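Local atomic coordinates of thioredoxin reductase (Clostridium acetobutylicum ATCC 824, PDB entry 6GNA), a protein that probably reduces thioredoxin through its FAD and a redox-active disulfide, taking electrons from ferredoxin rather than from a pyridine nucleotide. Residues A[142-153]-A[212-222]; A[16-26]-A[68-79]. All blocks are in the same frame, centred on the assembly; numbering follows the deposited sequence.

Contact 1: A[142-153]-A[212-222]; sequences YKGKIVTIVGYN and LETDGVFVLKD. With FAD (flavin-adenine dinucleotide), chain B.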
# COMPACT_ATOMS: atom_id res chain seq x y z
N TYR A 142 -2.83 -26.42 33.99
CA TYR A 142 -2.71 -25.70 35.25
C TYR A 142 -3.83 -26.05 36.22
O TYR A 142 -4.07 -25.33 37.20
CB TYR A 142 -2.62 -24.19 34.99
CG TYR A 142 -1.33 -23.88 34.28
CD1 TYR A 142 -0.15 -23.70 34.98
CD2 TYR A 142 -1.28 -23.85 32.89
CE1 TYR A 142 1.05 -23.45 34.32
CE2 TYR A 142 -0.09 -23.61 32.22
CZ TYR A 142 1.07 -23.41 32.94
OH TYR A 142 2.26 -23.17 32.28
N LYS A 143 -4.50 -27.18 36.00
CA LYS A 143 -5.49 -27.64 36.96
C LYS A 143 -4.82 -27.88 38.30
O LYS A 143 -3.80 -28.56 38.38
CB LYS A 143 -6.13 -28.94 36.45
CG LYS A 143 -7.26 -29.44 37.33
CD LYS A 143 -7.84 -30.75 36.80
CE LYS A 143 -8.82 -31.37 37.80
NZ LYS A 143 -9.47 -32.61 37.29
N GLY A 144 -5.38 -27.28 39.35
CA GLY A 144 -4.81 -27.40 40.68
C GLY A 144 -3.48 -26.70 40.88
O GLY A 144 -2.80 -26.97 41.87
N LYS A 145 -3.09 -25.82 39.96
CA LYS A 145 -1.85 -25.05 40.06
C LYS A 145 -2.18 -23.56 40.18
O LYS A 145 -3.33 -23.13 40.07
CB LYS A 145 -0.94 -25.33 38.85
CG LYS A 145 -0.50 -26.81 38.74
CD LYS A 145 0.60 -27.02 37.72
CE LYS A 145 1.14 -28.45 37.75
NZ LYS A 145 2.11 -28.71 36.65
N ILE A 146 -1.14 -22.76 40.42
CA ILE A 146 -1.28 -21.32 40.58
C ILE A 146 -1.02 -20.66 39.23
O ILE A 146 -0.00 -20.95 38.58
CB ILE A 146 -0.30 -20.79 41.64
CG1 ILE A 146 -0.53 -21.48 42.99
CG2 ILE A 146 -0.42 -19.28 41.77
CD1 ILE A 146 0.56 -21.22 43.99
N VAL A 147 -1.91 -19.77 38.83
CA VAL A 147 -1.81 -19.09 37.54
C VAL A 147 -1.89 -17.59 37.74
O VAL A 147 -2.77 -17.09 38.46
CB VAL A 147 -2.91 -19.56 36.56
CG1 VAL A 147 -2.87 -18.76 35.27
CG2 VAL A 147 -2.76 -21.04 36.27
N THR A 148 -0.99 -16.86 37.08
CA THR A 148 -0.99 -15.41 37.06
C THR A 148 -1.23 -14.96 35.63
O THR A 148 -0.54 -15.40 34.70
CB THR A 148 0.35 -14.87 37.57
OG1 THR A 148 0.52 -15.28 38.93
CG2 THR A 148 0.35 -13.36 37.54
N ILE A 149 -2.22 -14.10 35.45
CA ILE A 149 -2.53 -13.52 34.15
C ILE A 149 -2.17 -12.05 34.18
O ILE A 149 -2.69 -11.29 35.02
CB ILE A 149 -4.00 -13.71 33.77
CG1 ILE A 149 -4.25 -15.19 33.48
CG2 ILE A 149 -4.37 -12.85 32.57
CD1 ILE A 149 -5.69 -15.53 33.40
N VAL A 150 -1.30 -11.64 33.26
CA VAL A 150 -0.96 -10.24 33.03
C VAL A 150 -1.82 -9.81 31.84
O VAL A 150 -1.58 -10.21 30.70
CB VAL A 150 0.54 -10.06 32.79
CG1 VAL A 150 0.87 -8.60 32.69
CG2 VAL A 150 1.33 -10.71 33.92
N GLY A 151 -2.86 -9.04 32.13
CA GLY A 151 -3.92 -8.76 31.16
C GLY A 151 -3.77 -7.37 30.57
O GLY A 151 -3.75 -6.37 31.29
N TYR A 152 -3.72 -7.31 29.24
CA TYR A 152 -3.59 -6.05 28.52
C TYR A 152 -4.87 -5.65 27.80
O TYR A 152 -4.91 -4.58 27.18
CB TYR A 152 -2.43 -6.14 27.51
CG TYR A 152 -1.05 -6.31 28.15
CD1 TYR A 152 -0.63 -7.55 28.63
CD2 TYR A 152 -0.16 -5.24 28.26
CE1 TYR A 152 0.61 -7.72 29.22
CE2 TYR A 152 1.09 -5.40 28.85
CZ TYR A 152 1.47 -6.64 29.34
OH TYR A 152 2.71 -6.84 29.92
N ASN A 153 -5.94 -6.43 27.93
CA ASN A 153 -7.20 -6.11 27.28
C ASN A 153 -8.32 -6.76 28.08
O ASN A 153 -8.08 -7.49 29.05
CB ASN A 153 -7.20 -6.54 25.81
CG ASN A 153 -6.96 -8.01 25.63
OD1 ASN A 153 -7.22 -8.83 26.53
ND2 ASN A 153 -6.46 -8.37 24.46
N LEU A 212 4.83 -13.00 43.53
CA LEU A 212 3.78 -14.00 43.49
C LEU A 212 4.40 -15.35 43.17
O LEU A 212 5.00 -15.52 42.11
CB LEU A 212 2.74 -13.67 42.42
CG LEU A 212 2.00 -12.34 42.53
CD1 LEU A 212 1.03 -12.21 41.37
CD2 LEU A 212 1.29 -12.25 43.86
N GLU A 213 4.27 -16.30 44.10
CA GLU A 213 4.55 -17.69 43.77
C GLU A 213 3.51 -18.15 42.75
O GLU A 213 2.31 -17.99 42.97
CB GLU A 213 4.45 -18.56 45.02
CG GLU A 213 5.71 -18.63 45.82
CD GLU A 213 5.69 -19.78 46.82
OE1 GLU A 213 4.60 -20.08 47.35
OE2 GLU A 213 6.75 -20.39 47.05
N THR A 214 3.97 -18.67 41.62
CA THR A 214 3.04 -19.00 40.55
C THR A 214 3.67 -20.08 39.67
O THR A 214 4.89 -20.14 39.50
CB THR A 214 2.63 -17.75 39.75
OG1 THR A 214 1.52 -18.06 38.91
CG2 THR A 214 3.78 -17.19 38.88
N ASP A 215 2.81 -20.96 39.15
CA ASP A 215 3.26 -22.01 38.25
C ASP A 215 3.17 -21.59 36.78
O ASP A 215 3.98 -22.05 35.96
CB ASP A 215 2.45 -23.28 38.48
CG ASP A 215 2.56 -23.79 39.89
OD1 ASP A 215 3.69 -24.17 40.30
OD2 ASP A 215 1.54 -23.81 40.60
N GLY A 216 2.22 -20.74 36.44
CA GLY A 216 2.11 -20.23 35.09
C GLY A 216 1.99 -18.72 35.11
O GLY A 216 1.45 -18.13 36.04
N VAL A 217 2.52 -18.10 34.06
CA VAL A 217 2.31 -16.68 33.78
C VAL A 217 1.83 -16.58 32.35
O VAL A 217 2.54 -16.99 31.42
CB VAL A 217 3.58 -15.83 33.97
CG1 VAL A 217 3.32 -14.38 33.53
CG2 VAL A 217 4.05 -15.89 35.43
N PHE A 218 0.63 -16.05 32.17
CA PHE A 218 0.09 -15.81 30.84
C PHE A 218 0.07 -14.32 30.55
O PHE A 218 -0.50 -13.52 31.31
CB PHE A 218 -1.30 -16.42 30.68
CG PHE A 218 -1.28 -17.92 30.71
CD1 PHE A 218 -0.92 -18.64 29.59
CD2 PHE A 218 -1.58 -18.60 31.88
CE1 PHE A 218 -0.87 -20.03 29.62
CE2 PHE A 218 -1.53 -20.00 31.92
CZ PHE A 218 -1.17 -20.71 30.79
N VAL A 219 0.67 -13.95 29.42
CA VAL A 219 0.77 -12.58 28.97
C VAL A 219 -0.27 -12.42 27.86
O VAL A 219 -0.10 -12.98 26.77
CB VAL A 219 2.19 -12.31 28.48
CG1 VAL A 219 2.29 -10.98 27.78
CG2 VAL A 219 3.17 -12.40 29.65
N LEU A 220 -1.37 -11.71 28.14
CA LEU A 220 -2.55 -11.71 27.27
C LEU A 220 -2.76 -10.33 26.66
O LEU A 220 -3.29 -9.41 27.30
CB LEU A 220 -3.79 -12.18 28.01
CG LEU A 220 -3.73 -13.59 28.60
CD1 LEU A 220 -5.12 -13.95 29.12
CD2 LEU A 220 -3.22 -14.61 27.58
N LYS A 221 -2.42 -10.22 25.39
CA LYS A 221 -2.53 -9.01 24.61
C LYS A 221 -3.56 -9.25 23.51
O LYS A 221 -4.20 -10.30 23.45
CB LYS A 221 -1.14 -8.62 24.10
CG LYS A 221 -0.16 -8.28 25.23
CD LYS A 221 1.25 -7.90 24.76
CE LYS A 221 2.19 -7.74 25.94
NZ LYS A 221 3.59 -7.32 25.60
N ASP A 222 -3.72 -8.28 22.61
CA ASP A 222 -4.73 -8.44 21.56
C ASP A 222 -4.42 -9.63 20.67
O ASP A 222 -5.33 -10.26 20.12
CB ASP A 222 -4.81 -7.18 20.70
CG ASP A 222 -5.54 -6.03 21.38
OD1 ASP A 222 -6.06 -6.18 22.52
OD2 ASP A 222 -5.65 -4.96 20.74
PA FAD B . -4.36 -2.02 13.95
O1A FAD B . -4.85 -0.62 13.64
O2A FAD B . -3.59 -2.26 15.22
O5B FAD B . -5.62 -3.01 13.93
C5B FAD B . -5.55 -4.27 14.58
C4B FAD B . -6.93 -4.70 15.04
O4B FAD B . -7.05 -6.13 14.95
C3B FAD B . -7.18 -4.32 16.49
O3B FAD B . -8.50 -3.80 16.65
C2B FAD B . -7.02 -5.62 17.25
O2B FAD B . -7.87 -5.68 18.40
C1B FAD B . -7.39 -6.67 16.22
N9A FAD B . -6.65 -7.93 16.47
C8A FAD B . -5.31 -8.07 16.54
N7A FAD B . -4.98 -9.36 16.77
C5A FAD B . -6.12 -10.07 16.86
C6A FAD B . -6.50 -11.48 17.10
N6A FAD B . -5.55 -12.42 17.30
N1A FAD B . -7.81 -11.78 17.11
C2A FAD B . -8.77 -10.86 16.92
N3A FAD B . -8.50 -9.56 16.70
C4A FAD B . -7.22 -9.11 16.66
N1 FAD B . -0.85 6.49 11.12
C2 FAD B . -0.95 7.42 10.14
O2 FAD B . -0.75 7.06 8.96
N3 FAD B . -1.25 8.71 10.37
C4 FAD B . -1.48 9.16 11.61
O4 FAD B . -1.76 10.37 11.80
C4X FAD B . -1.38 8.22 12.74
N5 FAD B . -1.60 8.61 14.02
C5X FAD B . -1.51 7.72 15.04
C6 FAD B . -1.73 8.15 16.34
C7 FAD B . -1.64 7.25 17.39
C7M FAD B . -1.89 7.71 18.81
C8 FAD B . -1.31 5.82 17.13
C8M FAD B . -1.21 4.84 18.27
C9 FAD B . -1.08 5.40 15.83
C9A FAD B . -1.17 6.29 14.77
N10 FAD B . -0.93 5.87 13.45
C10 FAD B . -1.05 6.81 12.41
C1' FAD B . -0.61 4.47 13.15
C2' FAD B . -1.83 3.77 12.57
O2' FAD B . -2.87 3.79 13.54
C3' FAD B . -1.50 2.33 12.20
O3' FAD B . -0.48 2.31 11.19
C4' FAD B . -2.73 1.61 11.68
O4' FAD B . -3.75 1.62 12.68
C5' FAD B . -2.40 0.17 11.29
O5' FAD B . -3.61 -0.56 11.21
P FAD B . -3.63 -2.17 11.17
O1P FAD B . -4.99 -2.61 10.69
O2P FAD B . -2.39 -2.70 10.49
O3P FAD B . -3.46 -2.56 12.73
O HOH W 1 4.52 -8.38 28.00
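F218 drives the rim of its ring into the face of Y142 in an offset edge-to-face pair, the planes 83° apart and Y142 CE2 3.4 Å from F218 CZ. V147 CG1 meets the same phenyl ring at another part of its edge, and further along I149 CG2 lies against L220 CD1. G216 CA comes obliquely to within 3.5 Å of Y142 CE1. Beneath this face, strands 146-151 and 216-220 run parallel, hydrogen-bonded from T148 N to G216 O through to Y152 N and L220 O. On the face of T148, its OG1 gives a hydrogen bond of 3.0 Å to T214 OG1, which in turn donates to G216 O; that oxygen thus takes T148 N and T214 OG1 from opposite faces of its plane.

The ends are more polar and closer to solvent. D215 turns its carboxylate back to the start of the strand, where OD2 receives I146 N on its anti lone pair, almost straight at 175°. At the other end the extended chain of K221 lies over the Y152 ring, with CE 3.6 Å from the ring centroid; NZ, in cation-pi range over the ring, also hydrogen-bonds T117 OG1 and shares a water with Y152 OH. N153, its CG in the crowded position between backbone N and carbonyl carbon (chi1 59°), sends ND2 to D222 OD1 at 3.0 Å, and D222 OD2 receives a weak bond from the FAD ribose O2B. The five-stranded parallel sheet, with helix 155-163 against the I149 and L220 face, is consistent with the Rossmann-like domain that binds NADPH in classical thioredoxin reductases.

Contact 2: A[16-26]-A[68-79]; sequences PAGLASAINAK and FKEHIDNMGIQI. With FAD (flavin-adenine dinucleotide), chain B.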
# COMPACT_ATOMS: atom_id res chain seq x y z
N PRO A 16 -7.56 -0.78 10.02
CA PRO A 16 -7.42 -0.33 8.63
C PRO A 16 -7.08 -1.45 7.65
O PRO A 16 -7.70 -1.56 6.58
CB PRO A 16 -6.31 0.72 8.73
CG PRO A 16 -6.48 1.29 10.12
CD PRO A 16 -6.97 0.16 10.98
N ALA A 17 -6.06 -2.27 7.95
CA ALA A 17 -5.66 -3.32 7.03
C ALA A 17 -6.77 -4.36 6.83
O ALA A 17 -7.09 -4.74 5.70
CB ALA A 17 -4.35 -3.98 7.50
N GLY A 18 -7.32 -4.87 7.91
CA GLY A 18 -8.35 -5.89 7.77
C GLY A 18 -9.62 -5.38 7.10
O GLY A 18 -10.24 -6.10 6.31
N LEU A 19 -10.04 -4.15 7.41
CA LEU A 19 -11.21 -3.59 6.74
C LEU A 19 -10.94 -3.35 5.26
O LEU A 19 -11.82 -3.60 4.43
CB LEU A 19 -11.65 -2.29 7.43
CG LEU A 19 -11.97 -2.47 8.92
CD1 LEU A 19 -12.53 -1.20 9.48
CD2 LEU A 19 -12.91 -3.66 9.20
N ALA A 20 -9.73 -2.90 4.92
CA ALA A 20 -9.38 -2.76 3.51
C ALA A 20 -9.45 -4.11 2.81
O ALA A 20 -9.92 -4.21 1.68
CB ALA A 20 -7.99 -2.14 3.39
N SER A 21 -8.96 -5.16 3.46
CA SER A 21 -9.11 -6.49 2.88
C SER A 21 -10.58 -6.85 2.68
O SER A 21 -10.99 -7.31 1.61
CB SER A 21 -8.44 -7.52 3.78
OG SER A 21 -7.03 -7.42 3.78
N ALA A 22 -11.39 -6.63 3.71
CA ALA A 22 -12.79 -7.04 3.66
C ALA A 22 -13.56 -6.37 2.52
O ALA A 22 -14.34 -7.02 1.83
CB ALA A 22 -13.46 -6.78 5.01
N ILE A 23 -13.39 -5.05 2.34
CA ILE A 23 -14.17 -4.37 1.30
C ILE A 23 -13.73 -4.79 -0.09
O ILE A 23 -14.49 -4.63 -1.05
CB ILE A 23 -14.17 -2.84 1.46
CG1 ILE A 23 -12.79 -2.24 1.21
CG2 ILE A 23 -14.69 -2.45 2.83
CD1 ILE A 23 -12.81 -0.71 1.18
N ASN A 24 -12.51 -5.31 -0.22
CA ASN A 24 -12.03 -5.79 -1.51
C ASN A 24 -12.33 -7.26 -1.73
O ASN A 24 -12.37 -7.71 -2.88
CB ASN A 24 -10.53 -5.53 -1.64
CG ASN A 24 -10.24 -4.10 -2.00
OD1 ASN A 24 -10.33 -3.73 -3.18
ND2 ASN A 24 -9.96 -3.27 -0.99
N ALA A 25 -12.55 -8.03 -0.66
CA ALA A 25 -12.87 -9.44 -0.80
C ALA A 25 -14.35 -9.67 -1.07
O ALA A 25 -14.71 -10.70 -1.66
CB ALA A 25 -12.47 -10.19 0.47
N LYS A 26 -15.22 -8.76 -0.66
CA LYS A 26 -16.64 -8.90 -0.96
C LYS A 26 -16.88 -8.74 -2.45
O LYS A 26 -17.62 -7.85 -2.88
CB LYS A 26 -17.47 -7.90 -0.16
CG LYS A 26 -17.51 -8.21 1.32
CD LYS A 26 -18.89 -7.97 1.90
CE LYS A 26 -19.89 -9.03 1.49
NZ LYS A 26 -21.16 -8.82 2.23
N PHE A 68 -15.01 4.59 8.54
CA PHE A 68 -14.71 3.20 8.22
C PHE A 68 -15.86 2.29 8.64
O PHE A 68 -16.22 1.34 7.92
CB PHE A 68 -13.41 2.77 8.92
CG PHE A 68 -12.12 3.37 8.36
CD1 PHE A 68 -12.11 4.18 7.24
CD2 PHE A 68 -10.89 3.05 8.96
CE1 PHE A 68 -10.90 4.69 6.74
CE2 PHE A 68 -9.70 3.57 8.48
CZ PHE A 68 -9.71 4.38 7.36
N LYS A 69 -16.45 2.56 9.81
CA LYS A 69 -17.59 1.79 10.26
C LYS A 69 -18.76 1.90 9.29
O LYS A 69 -19.43 0.91 8.98
CB LYS A 69 -17.99 2.25 11.66
CG LYS A 69 -19.11 1.46 12.28
CD LYS A 69 -18.86 -0.04 12.24
CE LYS A 69 -19.75 -0.78 13.22
NZ LYS A 69 -21.18 -0.34 13.14
N GLU A 70 -19.04 3.11 8.81
CA GLU A 70 -20.17 3.26 7.91
C GLU A 70 -19.91 2.56 6.59
O GLU A 70 -20.83 1.99 5.99
CB GLU A 70 -20.49 4.74 7.73
CG GLU A 70 -20.99 5.33 9.04
CD GLU A 70 -21.53 6.73 8.91
OE1 GLU A 70 -21.91 7.13 7.78
OE2 GLU A 70 -21.59 7.42 9.94
N HIS A 71 -18.64 2.54 6.14
CA HIS A 71 -18.30 1.84 4.92
C HIS A 71 -18.62 0.35 5.04
O HIS A 71 -19.31 -0.22 4.19
CB HIS A 71 -16.81 2.04 4.64
CG HIS A 71 -16.41 1.80 3.22
ND1 HIS A 71 -16.87 0.75 2.46
CD2 HIS A 71 -15.56 2.49 2.44
CE1 HIS A 71 -16.33 0.82 1.26
NE2 HIS A 71 -15.54 1.87 1.22
N ILE A 72 -18.12 -0.30 6.10
CA ILE A 72 -18.34 -1.74 6.18
C ILE A 72 -19.82 -2.04 6.39
O ILE A 72 -20.34 -3.02 5.84
CB ILE A 72 -17.43 -2.42 7.23
CG1 ILE A 72 -17.66 -1.90 8.64
CG2 ILE A 72 -15.97 -2.25 6.81
CD1 ILE A 72 -16.91 -2.73 9.70
N ASP A 73 -20.51 -1.20 7.16
CA ASP A 73 -21.95 -1.38 7.35
C ASP A 73 -22.69 -1.26 6.03
O ASP A 73 -23.57 -2.07 5.73
CB ASP A 73 -22.45 -0.34 8.36
CG ASP A 73 -21.95 -0.60 9.77
OD1 ASP A 73 -21.34 -1.67 10.02
OD2 ASP A 73 -22.16 0.27 10.64
N ASN A 74 -22.33 -0.27 5.20
CA ASN A 74 -22.96 -0.16 3.89
C ASN A 74 -22.72 -1.40 3.02
O ASN A 74 -23.53 -1.69 2.14
CB ASN A 74 -22.45 1.08 3.15
CG ASN A 74 -23.24 2.33 3.51
OD1 ASN A 74 -22.68 3.35 3.90
ND2 ASN A 74 -24.56 2.26 3.35
N MET A 75 -21.61 -2.11 3.22
CA MET A 75 -21.32 -3.30 2.43
C MET A 75 -21.71 -4.60 3.13
O MET A 75 -21.33 -5.68 2.65
CB MET A 75 -19.84 -3.33 2.06
CG MET A 75 -19.47 -2.18 1.18
SD MET A 75 -17.76 -2.21 0.65
CE MET A 75 -17.82 -3.44 -0.64
N GLY A 76 -22.44 -4.53 4.23
CA GLY A 76 -22.89 -5.74 4.89
C GLY A 76 -21.77 -6.56 5.49
O GLY A 76 -21.89 -7.79 5.57
N ILE A 77 -20.68 -5.92 5.89
CA ILE A 77 -19.55 -6.59 6.52
C ILE A 77 -19.69 -6.39 8.02
O ILE A 77 -19.73 -5.25 8.49
CB ILE A 77 -18.23 -5.98 6.03
CG1 ILE A 77 -18.02 -6.33 4.57
CG2 ILE A 77 -17.05 -6.47 6.89
CD1 ILE A 77 -16.94 -5.53 3.89
N GLN A 78 -19.73 -7.49 8.75
CA GLN A 78 -19.78 -7.45 10.21
C GLN A 78 -18.46 -7.95 10.77
O GLN A 78 -17.75 -8.73 10.13
CB GLN A 78 -20.93 -8.31 10.74
CG GLN A 78 -22.31 -7.81 10.36
CD GLN A 78 -22.74 -8.24 8.98
OE1 GLN A 78 -22.37 -9.32 8.51
NE2 GLN A 78 -23.53 -7.41 8.31
N ILE A 79 -18.13 -7.48 11.96
CA ILE A 79 -16.95 -7.92 12.68
C ILE A 79 -17.38 -9.01 13.64
O ILE A 79 -18.30 -8.81 14.45
CB ILE A 79 -16.28 -6.76 13.45
CG1 ILE A 79 -15.94 -5.59 12.51
CG2 ILE A 79 -15.05 -7.27 14.19
CD1 ILE A 79 -15.25 -5.97 11.24
PA FAD B . -4.36 -2.02 13.95
O1A FAD B . -4.85 -0.62 13.64
O2A FAD B . -3.59 -2.26 15.22
O5B FAD B . -5.62 -3.01 13.93
C5B FAD B . -5.55 -4.27 14.58
C4B FAD B . -6.93 -4.70 15.04
O4B FAD B . -7.05 -6.13 14.95
C3B FAD B . -7.18 -4.32 16.49
O3B FAD B . -8.50 -3.80 16.65
C2B FAD B . -7.02 -5.62 17.25
O2B FAD B . -7.87 -5.68 18.40
C1B FAD B . -7.39 -6.67 16.22
N9A FAD B . -6.65 -7.93 16.47
C8A FAD B . -5.31 -8.07 16.54
N7A FAD B . -4.98 -9.36 16.77
C5A FAD B . -6.12 -10.07 16.86
C6A FAD B . -6.50 -11.48 17.10
N6A FAD B . -5.55 -12.42 17.30
N1A FAD B . -7.81 -11.78 17.11
C2A FAD B . -8.77 -10.86 16.92
N3A FAD B . -8.50 -9.56 16.70
C4A FAD B . -7.22 -9.11 16.66
N1 FAD B . -0.85 6.49 11.12
C2 FAD B . -0.95 7.42 10.14
O2 FAD B . -0.75 7.06 8.96
N3 FAD B . -1.25 8.71 10.37
C4 FAD B . -1.48 9.16 11.61
O4 FAD B . -1.76 10.37 11.80
C4X FAD B . -1.38 8.22 12.74
N5 FAD B . -1.60 8.61 14.02
C5X FAD B . -1.51 7.72 15.04
C6 FAD B . -1.73 8.15 16.34
C7 FAD B . -1.64 7.25 17.39
C7M FAD B . -1.89 7.71 18.81
C8 FAD B . -1.31 5.82 17.13
C8M FAD B . -1.21 4.84 18.27
C9 FAD B . -1.08 5.40 15.83
C9A FAD B . -1.17 6.29 14.77
N10 FAD B . -0.93 5.87 13.45
C10 FAD B . -1.05 6.81 12.41
C1' FAD B . -0.61 4.47 13.15
C2' FAD B . -1.83 3.77 12.57
O2' FAD B . -2.87 3.79 13.54
C3' FAD B . -1.50 2.33 12.20
O3' FAD B . -0.48 2.31 11.19
C4' FAD B . -2.73 1.61 11.68
O4' FAD B . -3.75 1.62 12.68
C5' FAD B . -2.40 0.17 11.29
O5' FAD B . -3.61 -0.56 11.21
P FAD B . -3.63 -2.17 11.17
O1P FAD B . -4.99 -2.61 10.69
O2P FAD B . -2.39 -2.70 10.49
O3P FAD B . -3.46 -2.56 12.73
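I23 stands at the centre of the contact, crossing both H71 and M75 at about a right angle. Its CD1 lies 3.8 Å from H71 NE2, and its CB meets the sulfur of M75, SD, at 3.7 Å. The CG1 branch sits between backbone N and carbonyl carbon (chi1 67°), which turns CG2 toward the M75 sulfur and the CG2 methyl of I72. One turn earlier, L19 spreads its two methyls: CD1 reaches F68 CB, while CD2 is 3.9 Å from I79 CD1 and also touches I72. A22 adds its CB against I77 CD1.

Toward the end of helix 16-25 the poorly ordered K26 slides past I77 in the opposite direction, bent at chi2 and chi3. As modelled, its NZ donates to M75 O at 3.2 Å, in the carbonyl plane, though the disorder makes this bond less certain. That carbonyl is presented by the way helix 61-74 ends: G76, with positive phi, is the C-prime residue of a Schellman motif, in which I77 N returns to I72 O and G76 N to D73 O. The turn after the helix also places I77 against A22 and K26.

At the other end of helix 16-25, A17 N gives a 3.0 Å hydrogen bond to FAD O1P, consistent with a dinucleotide-binding glycine-rich turn whose helix N-terminus faces the pyrophosphate. H71 meets Y57 of the second subunit edge-to-face, and F68 packs on L54 of that subunit. Within the chain, helix 16-25 lies between helix 61-74 and helix 266-286, with A22 and A25 resting on strands 9-12 and 32-35 of the parallel sheet, to which I77 and I79 also pack through V34.

Two parts of one flavoenzyme meet the same cofactor at different groups. Contact 1 reaches the adenosine ribose of FAD through D222; contact 2 meets the pyrophosphate through the backbone of A17 at the start of helix 16-25. Their centres lie 35 Å apart, on opposite sides of the chain's centre, and their nearest atoms about 11 Å. They do not touch; both contact FAD, contact 1 only through a weak bond. Contact 2 also borders the second subunit, whereas no other protein chain of the assembly touches contact 1. The C134-C137 disulfide lies between strand 131-132, which neighbours 216-220 in the sheet of contact 1, and strand 146-151, so it belongs to the same part of the fold.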